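Local atomic coordinates of family 88 glycosyl hydrolase (Bacteroides thetaiotaomicron, PDB entry 5NOA), a protein that probably acts as a family 88 glycoside hydrolase, perhaps of the unsaturated rhamnogalacturonyl type, in a gut bacterium. Residues Ala159-Met164 / Trp231-Gly235; Ala293-Tyr297 / Ala363-Ala367; Met166-Thr170 / Gly235-Val239. All blocks are in the same frame, centred on the assembly; numbering follows the deposited sequence. Where two conformers were deposited one is given.

Contact 1: residues Ala159-Met164 / Trp231-Gly235; sequences ADGLYM and WVLAG
W231 is the large bump of this contact, and D160, Y163 and M164 form the hollow that takes it. D160 and M164, one helical turn apart, approach the same indole face: D160 CB sits over the five-membered ring, 3.6 Å from its centroid, and M164 CE makes a CH-pi contact over the six-membered ring in the conformer given. The sulfur stands farther above that face as a Met-aromatic contact, though M164 was modelled in two conformers, so this half of the lid is less certain. The D160 carboxylate puts its OD2 3.2 Å from W231 NE1. From the side away from M164, the inclined ring of F294 meets the indole.

Y163 is the reciprocal bump. With CG anti to the backbone N (chi1 -176°), the phenol reaches across helix 226-242, and its ring plane is tilted 49° from the indole; Y163 CD2 lies 3.5 Å from W231 CE3. G235 N meets the phenol at its edge, in plane, and A234 CB lies obliquely 3.9 Å from Y163 CD1. With no side chain on G235, the backbones can approach, Y163 CA to G235 CA 4.1 Å; a CB there would press on Y163 CA. V232 fills a smaller groove between A159 and L162, its CG2 3.6 Å from A159 O and its CG1 4.0 Å from L162 CD1.

The two helices run in the same general direction, crossing at 29°. Their contact is mainly apolar, with some backbone atoms (W231 O, A159 O, G235 N) meeting carbon, while Y163 OH passes the interface to hydrogen-bond T63 OG1. Shape therefore does most of the holding: D160 CB and M164 CE on one face and F294 from the other side together probably limit the indole's rotation.

Contact 2: residues Ala293-Tyr297 / Ala363-Ala367; sequences AFFTY and AFLLA
F294 has its CG anti to the carbonyl carbon (chi1 -76°), a setting that swings the ring back to A363 although its CB bond points away from helix 358-377. Y297 takes the other course, its CG anti to the backbone N (chi1 172°), which lays the phenol against L366.

A363 CB stands squarely over the F294 ring, 3.5 Å from the centroid and only 10° off the normal, a centred CH-pi contact. L366 CD1 comes to the edge of the same ring, 4.0 Å from F294 CE1. L366 also serves the tyrosine: its CB lies 3.7 Å from Y297 CG, off-centre over the ring, while Y297 CD1 is near the L366 carbonyl oxygen. Replacing F294 by an alanine would probably open a gap above the A363 methyl and leave the W231 indole without this aromatic neighbour.

Between these aromatic contacts the backbones draw close, because alanines occupy the seam. The methyls of A293 and A363 touch, CB to CB, at 3.7 Å, and A367 CB lies 3.5 Å from A293 O; at Y297 and A367 the CA atoms are just 4.0 Å apart. One water joins the two helices, donating to T296 O and to A367 O (2.8 Å), while T296 OG1 is bonded to T292 O in its own helix.

Small methyls thus bring the helices together: the F294 face covers that of A363, while A293 and A367 pack on backbone and side-chain atoms. The direct contacts are mostly apolar, with carbonyl oxygens lying against carbon, and the water supplies the polar link by giving each of two helix carbonyls a donor.

Contact 3: residues Met166-Thr170 / Gly235-Val239; sequences MPVMT and GLAKV
The apolar contacts centre on M166 and V239, whose side chains cross at about a right angle. M166 CB presses on V239 CG2 at 3.5 Å, closer than carbons usually pack. Further out, the methionine bends at its last torsion (chi3 -55°), and this curls CE over the backbone of helix 226-242, 3.5 Å from G235 C and 3.9 Å from L236 CD2. Since G235 has no side chain, the methyl can settle there; a CB would crowd it. A second crossing sets P167 CG against K238 CB at 3.9 Å, with K238 CE folded back beside the proline ring. T170 CG2 completes the row, 4.1 Å from V239 CG1.

The polar link runs through one water. T170 OG1 donates to it at 2.8 Å, and the water in turn donates to K238 O, tying the side chain of one helix to a carbonyl of the other.

Within helix 160-176, P167 interrupts the backbone bonding: neither P167 N nor V168 N bonds to the preceding turn, and the helix kinks. Alongside it, helix 226-242 stays regular. The segments run almost parallel, 5° apart, and helices 180-196 and 250-266 also pack on this pair, an arrangement consistent with neighbouring inner helices of the (alpha/alpha)6 barrel of the six-hairpin glycosidases.

How the contacts relate
Contacts 1 and 3 are successive levels of one interface, helix 160-176 against helix 226-242; their centres are 8 Å apart and they share G235. Contact 2 joins helix 289-304 to helix 358-377, its centre 12 Å from that of contact 1 and 15 Å from that of contact 3. It follows both along the chain. Helix 289-304 also packs on helix 226-242 through F294 and Y297, the tyrosine touching A234, A237 and K238. All four helices thus form a continuous run of parallel neighbours in the buried centre of the single chain, consistent with the inner ring of an (alpha/alpha)6 barrel.

Contact 1: residues Ala159-Met164 / Trp231-Gly235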
loop_
_atom_site.group_PDB
_atom_site.type_symbol
_atom_site.label_atom_id
_atom_site.label_comp_id
_atom_site.label_asym_id
_atom_site.label_seq_id
_atom_site.Cartn_x
_atom_site.Cartn_y
_atom_site.Cartn_z
ATOM N N ALA A 159 -2.825 11.102 0.214
ATOM C CA ALA A 159 -1.771 10.261 -0.347
ATOM C C ALA A 159 -2.114 8.780 -0.352
ATOM O O ALA A 159 -1.844 8.086 -1.322
ATOM C CB ALA A 159 -0.433 10.511 0.368
ATOM N N ASP A 160 -2.700 8.316 0.730
ATOM C CA ASP A 160 -2.968 6.899 0.883
ATOM C C ASP A 160 -3.862 6.394 -0.228
ATOM O O ASP A 160 -3.798 5.211 -0.614
ATOM C CB ASP A 160 -3.660 6.510 2.220
ATOM C CG ASP A 160 -3.222 7.287 3.454
ATOM O OD1 ASP A 160 -2.531 8.304 3.398
ATOM O OD2 ASP A 160 -3.570 6.812 4.551
ATOM N N GLY A 161 -4.755 7.266 -0.708
ATOM C CA GLY A 161 -5.681 6.904 -1.754
ATOM C C GLY A 161 -5.018 6.363 -3.001
ATOM O O GLY A 161 -5.630 5.622 -3.773
ATOM N N LEU A 162 -3.763 6.765 -3.257
ATOM C CA LEU A 162 -3.036 6.257 -4.380
ATOM C C LEU A 162 -2.822 4.754 -4.290
ATOM O O LEU A 162 -3.010 4.036 -5.281
ATOM C CB LEU A 162 -1.753 7.051 -4.564
ATOM C CG LEU A 162 -1.971 8.544 -4.869
ATOM C CD1 LEU A 162 -0.645 9.197 -5.134
ATOM C CD2 LEU A 162 -2.925 8.798 -6.006
ATOM N N TYR A 163 -2.436 4.236 -3.123
ATOM C CA TYR A 163 -2.387 2.768 -2.990
ATOM C C TYR A 163 -3.757 2.145 -3.103
ATOM O O TYR A 163 -3.933 1.071 -3.663
ATOM C CB TYR A 163 -1.790 2.356 -1.648
ATOM C CG TYR A 163 -1.608 0.854 -1.460
ATOM C CD1 TYR A 163 -0.480 0.235 -1.905
ATOM C CD2 TYR A 163 -2.585 0.072 -0.891
ATOM C CE1 TYR A 163 -0.300 -1.107 -1.743
ATOM C CE2 TYR A 163 -2.435 -1.295 -0.741
ATOM C CZ TYR A 163 -1.293 -1.887 -1.155
ATOM O OH TYR A 163 -1.082 -3.230 -1.044
ATOM N N MET A 164 -4.760 2.810 -2.529
ATOM C CA MET A 164 -6.094 2.207 -2.451
ATOM C C MET A 164 -6.669 1.996 -3.836
ATOM O O MET A 164 -7.310 0.971 -4.071
ATOM C CB MET A 164 -7.074 3.071 -1.648
ATOM C CG MET A 164 -6.695 3.409 -0.232
ATOM S SD MET A 164 -6.132 2.038 0.738
ATOM C CE MET A 164 -5.314 2.849 2.109
ATOM N N TRP A 231 2.464 4.230 1.236
ATOM C CA TRP A 231 1.336 3.890 0.399
ATOM C C TRP A 231 1.614 4.256 -1.044
ATOM O O TRP A 231 1.335 3.490 -1.979
ATOM C CB TRP A 231 0.054 4.620 0.800
ATOM C CG TRP A 231 -0.563 4.261 2.125
ATOM C CD1 TRP A 231 -0.744 5.114 3.158
ATOM C CD2 TRP A 231 -1.218 3.041 2.506
ATOM N NE1 TRP A 231 -1.438 4.503 4.167
ATOM C CE2 TRP A 231 -1.738 3.237 3.793
ATOM C CE3 TRP A 231 -1.436 1.810 1.894
ATOM C CZ2 TRP A 231 -2.449 2.256 4.477
ATOM C CZ3 TRP A 231 -2.173 0.845 2.577
ATOM C CH2 TRP A 231 -2.643 1.077 3.864
ATOM N N VAL A 232 2.187 5.429 -1.272
ATOM C CA VAL A 232 2.392 5.901 -2.632
ATOM C C VAL A 232 3.435 5.049 -3.353
ATOM O O VAL A 232 3.247 4.654 -4.506
ATOM C CB VAL A 232 2.757 7.387 -2.694
ATOM C CG1 VAL A 232 2.943 7.820 -4.150
ATOM C CG2 VAL A 232 1.713 8.266 -2.016
ATOM N N LEU A 233 4.566 4.793 -2.698
ATOM C CA LEU A 233 5.624 4.045 -3.365
ATOM C C LEU A 233 5.140 2.628 -3.691
ATOM O O LEU A 233 5.391 2.105 -4.785
ATOM C CB LEU A 233 6.890 3.992 -2.518
ATOM C CG LEU A 233 8.091 3.390 -3.223
ATOM C CD1 LEU A 233 8.677 4.398 -4.199
ATOM C CD2 LEU A 233 9.188 3.011 -2.222
ATOM N N ALA A 234 4.489 1.993 -2.717
ATOM C CA ALA A 234 3.934 0.664 -2.968
ATOM C C ALA A 234 2.855 0.658 -4.040
ATOM O O ALA A 234 2.771 -0.267 -4.838
ATOM C CB ALA A 234 3.371 0.088 -1.679
ATOM N N GLY A 235 2.042 1.707 -4.056
ATOM C CA GLY A 235 1.038 1.826 -5.086
ATOM C C GLY A 235 1.589 1.979 -6.474
ATOM O O GLY A 235 1.102 1.365 -7.421
#

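Contact 2: residues Ala293-Tyr297 / Ala363-Ala367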
loop_
_atom_site.group_PDB
_atom_site.type_symbol
_atom_site.label_atom_id
_atom_site.label_comp_id
_atom_site.label_asym_id
_atom_site.label_seq_id
_atom_site.Cartn_x
_atom_site.Cartn_y
_atom_site.Cartn_z
ATOM N N ALA A 293 7.794 -0.901 6.106
ATOM C CA ALA A 293 7.438 -2.122 5.360
ATOM C C ALA A 293 7.019 -1.811 3.932
ATOM O O ALA A 293 7.420 -2.467 2.998
ATOM C CB ALA A 293 6.346 -2.899 6.098
ATOM N N PHE A 294 6.181 -0.795 3.748
ATOM C CA PHE A 294 5.791 -0.407 2.399
ATOM C C PHE A 294 7.011 0.012 1.588
ATOM O O PHE A 294 7.075 -0.276 0.401
ATOM C CB PHE A 294 4.752 0.717 2.392
ATOM C CG PHE A 294 3.338 0.292 2.736
ATOM C CD1 PHE A 294 2.704 -0.718 2.029
ATOM C CD2 PHE A 294 2.646 0.909 3.748
ATOM C CE1 PHE A 294 1.407 -1.124 2.324
ATOM C CE2 PHE A 294 1.332 0.536 4.048
ATOM C CZ PHE A 294 0.729 -0.496 3.337
ATOM N N PHE A 295 7.948 0.739 2.197
ATOM C CA PHE A 295 9.156 1.129 1.480
ATOM C C PHE A 295 10.006 -0.083 1.121
ATOM O O PHE A 295 10.611 -0.113 0.049
ATOM C CB PHE A 295 9.993 2.119 2.289
ATOM C CG PHE A 295 9.323 3.450 2.559
ATOM C CD1 PHE A 295 8.615 4.135 1.588
ATOM C CD2 PHE A 295 9.493 4.061 3.779
ATOM C CE1 PHE A 295 8.055 5.375 1.841
ATOM C CE2 PHE A 295 8.926 5.291 4.038
ATOM C CZ PHE A 295 8.199 5.955 3.075
ATOM N N THR A 296 10.089 -1.053 2.020
ATOM C CA THR A 296 10.885 -2.235 1.788
ATOM C C THR A 296 10.289 -3.034 0.643
ATOM O O THR A 296 11.031 -3.557 -0.191
ATOM C CB THR A 296 10.985 -3.057 3.054
ATOM O OG1 THR A 296 11.499 -2.251 4.104
ATOM C CG2 THR A 296 11.875 -4.253 2.955
ATOM N N TYR A 297 8.960 -3.102 0.557
ATOM C CA TYR A 297 8.300 -3.662 -0.617
ATOM C C TYR A 297 8.600 -2.883 -1.866
ATOM O O TYR A 297 9.036 -3.424 -2.884
ATOM C CB TYR A 297 6.767 -3.712 -0.440
ATOM C CG TYR A 297 6.045 -4.108 -1.703
ATOM C CD1 TYR A 297 6.186 -5.372 -2.235
ATOM C CD2 TYR A 297 5.255 -3.195 -2.389
ATOM C CE1 TYR A 297 5.526 -5.739 -3.384
ATOM C CE2 TYR A 297 4.605 -3.561 -3.566
ATOM C CZ TYR A 297 4.757 -4.846 -4.074
ATOM O OH TYR A 297 4.109 -5.243 -5.231
ATOM N N ALA A 363 1.305 -4.778 4.995
ATOM C CA ALA A 363 2.539 -4.182 4.512
ATOM C C ALA A 363 3.749 -5.085 4.732
ATOM O O ALA A 363 4.613 -5.228 3.852
ATOM C CB ALA A 363 2.752 -2.827 5.192
ATOM N N PHE A 364 3.805 -5.688 5.931
ATOM C CA PHE A 364 4.893 -6.599 6.250
ATOM C C PHE A 364 4.913 -7.769 5.263
ATOM O O PHE A 364 5.972 -8.182 4.772
ATOM C CB PHE A 364 4.772 -7.073 7.700
ATOM C CG PHE A 364 5.937 -7.892 8.155
ATOM C CD1 PHE A 364 6.034 -9.243 7.815
ATOM C CD2 PHE A 364 6.937 -7.310 8.911
ATOM C CE1 PHE A 364 7.141 -9.961 8.213
ATOM C CE2 PHE A 364 8.019 -8.036 9.328
ATOM C CZ PHE A 364 8.109 -9.354 8.962
ATOM N N LEU A 365 3.743 -8.351 4.996
ATOM C CA LEU A 365 3.659 -9.453 4.056
ATOM C C LEU A 365 4.127 -9.060 2.674
ATOM O O LEU A 365 4.846 -9.821 2.018
ATOM C CB LEU A 365 2.243 -9.999 3.988
ATOM C CG LEU A 365 1.775 -10.741 5.248
ATOM C CD1 LEU A 365 0.291 -11.032 5.147
ATOM C CD2 LEU A 365 2.525 -12.029 5.470
ATOM N N LEU A 366 3.772 -7.848 2.221
ATOM C CA LEU A 366 4.291 -7.383 0.919
ATOM C C LEU A 366 5.818 -7.360 0.900
ATOM O O LEU A 366 6.475 -7.869 -0.010
ATOM C CB LEU A 366 3.764 -5.995 0.586
ATOM C CG LEU A 366 2.287 -5.855 0.327
ATOM C CD1 LEU A 366 1.992 -4.386 0.059
ATOM C CD2 LEU A 366 1.837 -6.688 -0.848
ATOM N N ALA A 367 6.392 -6.747 1.921
ATOM C CA ALA A 367 7.855 -6.651 2.027
ATOM C C ALA A 367 8.499 -8.022 2.049
ATOM O O ALA A 367 9.492 -8.259 1.358
ATOM C CB ALA A 367 8.211 -5.878 3.251
HETATM O O HOH W 1 11.480 -6.604 0.234
#

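Contact 3: residues Met166-Thr170 / Gly235-Val239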
loop_
_atom_site.group_PDB
_atom_site.type_symbol
_atom_site.label_atom_id
_atom_site.label_comp_id
_atom_site.label_asym_id
_atom_site.label_seq_id
_atom_site.Cartn_x
_atom_site.Cartn_y
_atom_site.Cartn_z
ATOM N N MET A 166 -5.103 3.245 -7.277
ATOM C CA MET A 166 -4.365 3.094 -8.536
ATOM C C MET A 166 -4.353 1.665 -9.022
ATOM O O MET A 166 -4.584 1.443 -10.199
ATOM C CB MET A 166 -2.951 3.631 -8.455
ATOM C CG MET A 166 -2.850 5.128 -8.264
ATOM S SD MET A 166 -1.206 5.807 -8.504
ATOM C CE MET A 166 -0.248 4.826 -7.371
ATOM N N PRO A 167 -4.089 0.672 -8.151
ATOM C CA PRO A 167 -4.073 -0.719 -8.641
ATOM C C PRO A 167 -5.436 -1.259 -9.026
ATOM O O PRO A 167 -5.515 -2.220 -9.804
ATOM C CB PRO A 167 -3.442 -1.510 -7.484
ATOM C CG PRO A 167 -2.769 -0.442 -6.640
ATOM C CD PRO A 167 -3.680 0.734 -6.744
ATOM N N VAL A 168 -6.519 -0.643 -8.560
ATOM C CA VAL A 168 -7.847 -0.979 -9.059
ATOM C C VAL A 168 -7.934 -0.677 -10.542
ATOM O O VAL A 168 -8.484 -1.446 -11.323
ATOM C CB VAL A 168 -8.950 -0.211 -8.299
ATOM C CG1 VAL A 168 -10.336 -0.459 -8.926
ATOM C CG2 VAL A 168 -9.002 -0.632 -6.841
ATOM N N MET A 169 -7.369 0.459 -10.926
ATOM C CA MET A 169 -7.438 0.897 -12.326
ATOM C C MET A 169 -6.702 -0.056 -13.241
ATOM O O MET A 169 -7.201 -0.450 -14.299
ATOM C CB MET A 169 -6.906 2.316 -12.479
ATOM C CG MET A 169 -7.512 3.348 -11.524
ATOM S SD MET A 169 -9.297 3.525 -11.601
ATOM C CE MET A 169 -9.436 4.732 -12.915
ATOM N N THR A 170 -5.499 -0.459 -12.825
ATOM C CA THR A 170 -4.711 -1.367 -13.651
ATOM C C THR A 170 -5.320 -2.775 -13.653
ATOM O O THR A 170 -5.326 -3.443 -14.700
ATOM C CB THR A 170 -3.244 -1.378 -13.214
ATOM O OG1 THR A 170 -3.150 -1.550 -11.809
ATOM C CG2 THR A 170 -2.531 -0.095 -13.565
ATOM N N GLY A 235 2.042 1.707 -4.056
ATOM C CA GLY A 235 1.038 1.826 -5.086
ATOM C C GLY A 235 1.589 1.979 -6.474
ATOM O O GLY A 235 1.102 1.365 -7.421
ATOM N N LEU A 236 2.629 2.793 -6.614
ATOM C CA LEU A 236 3.290 2.941 -7.882
ATOM C C LEU A 236 3.939 1.630 -8.336
ATOM O O LEU A 236 3.892 1.297 -9.525
ATOM C CB LEU A 236 4.313 4.064 -7.852
ATOM C CG LEU A 236 3.742 5.467 -7.843
ATOM C CD1 LEU A 236 4.809 6.497 -7.488
ATOM C CD2 LEU A 236 3.057 5.799 -9.161
ATOM N N ALA A 237 4.523 0.872 -7.420
ATOM C CA ALA A 237 5.049 -0.446 -7.773
ATOM C C ALA A 237 3.946 -1.326 -8.322
ATOM O O ALA A 237 4.129 -1.963 -9.346
ATOM C CB ALA A 237 5.732 -1.067 -6.562
ATOM N N LYS A 238 2.795 -1.348 -7.672
ATOM C CA LYS A 238 1.698 -2.184 -8.170
ATOM C C LYS A 238 1.172 -1.728 -9.527
ATOM O O LYS A 238 0.830 -2.565 -10.372
ATOM C CB LYS A 238 0.607 -2.235 -7.127
ATOM C CG LYS A 238 0.997 -3.103 -5.951
ATOM C CD LYS A 238 0.023 -2.974 -4.829
ATOM C CE LYS A 238 -1.172 -3.834 -4.965
ATOM N NZ LYS A 238 -0.889 -5.297 -4.892
ATOM N N VAL A 239 1.157 -0.422 -9.771
ATOM C CA VAL A 239 0.786 0.089 -11.098
ATOM C C VAL A 239 1.769 -0.434 -12.133
ATOM O O VAL A 239 1.348 -0.966 -13.190
ATOM C CB VAL A 239 0.736 1.625 -11.130
ATOM C CG1 VAL A 239 0.740 2.166 -12.546
ATOM C CG2 VAL A 239 -0.476 2.131 -10.395
HETATM O O HOH W 2 -1.850 -3.507 -10.334
#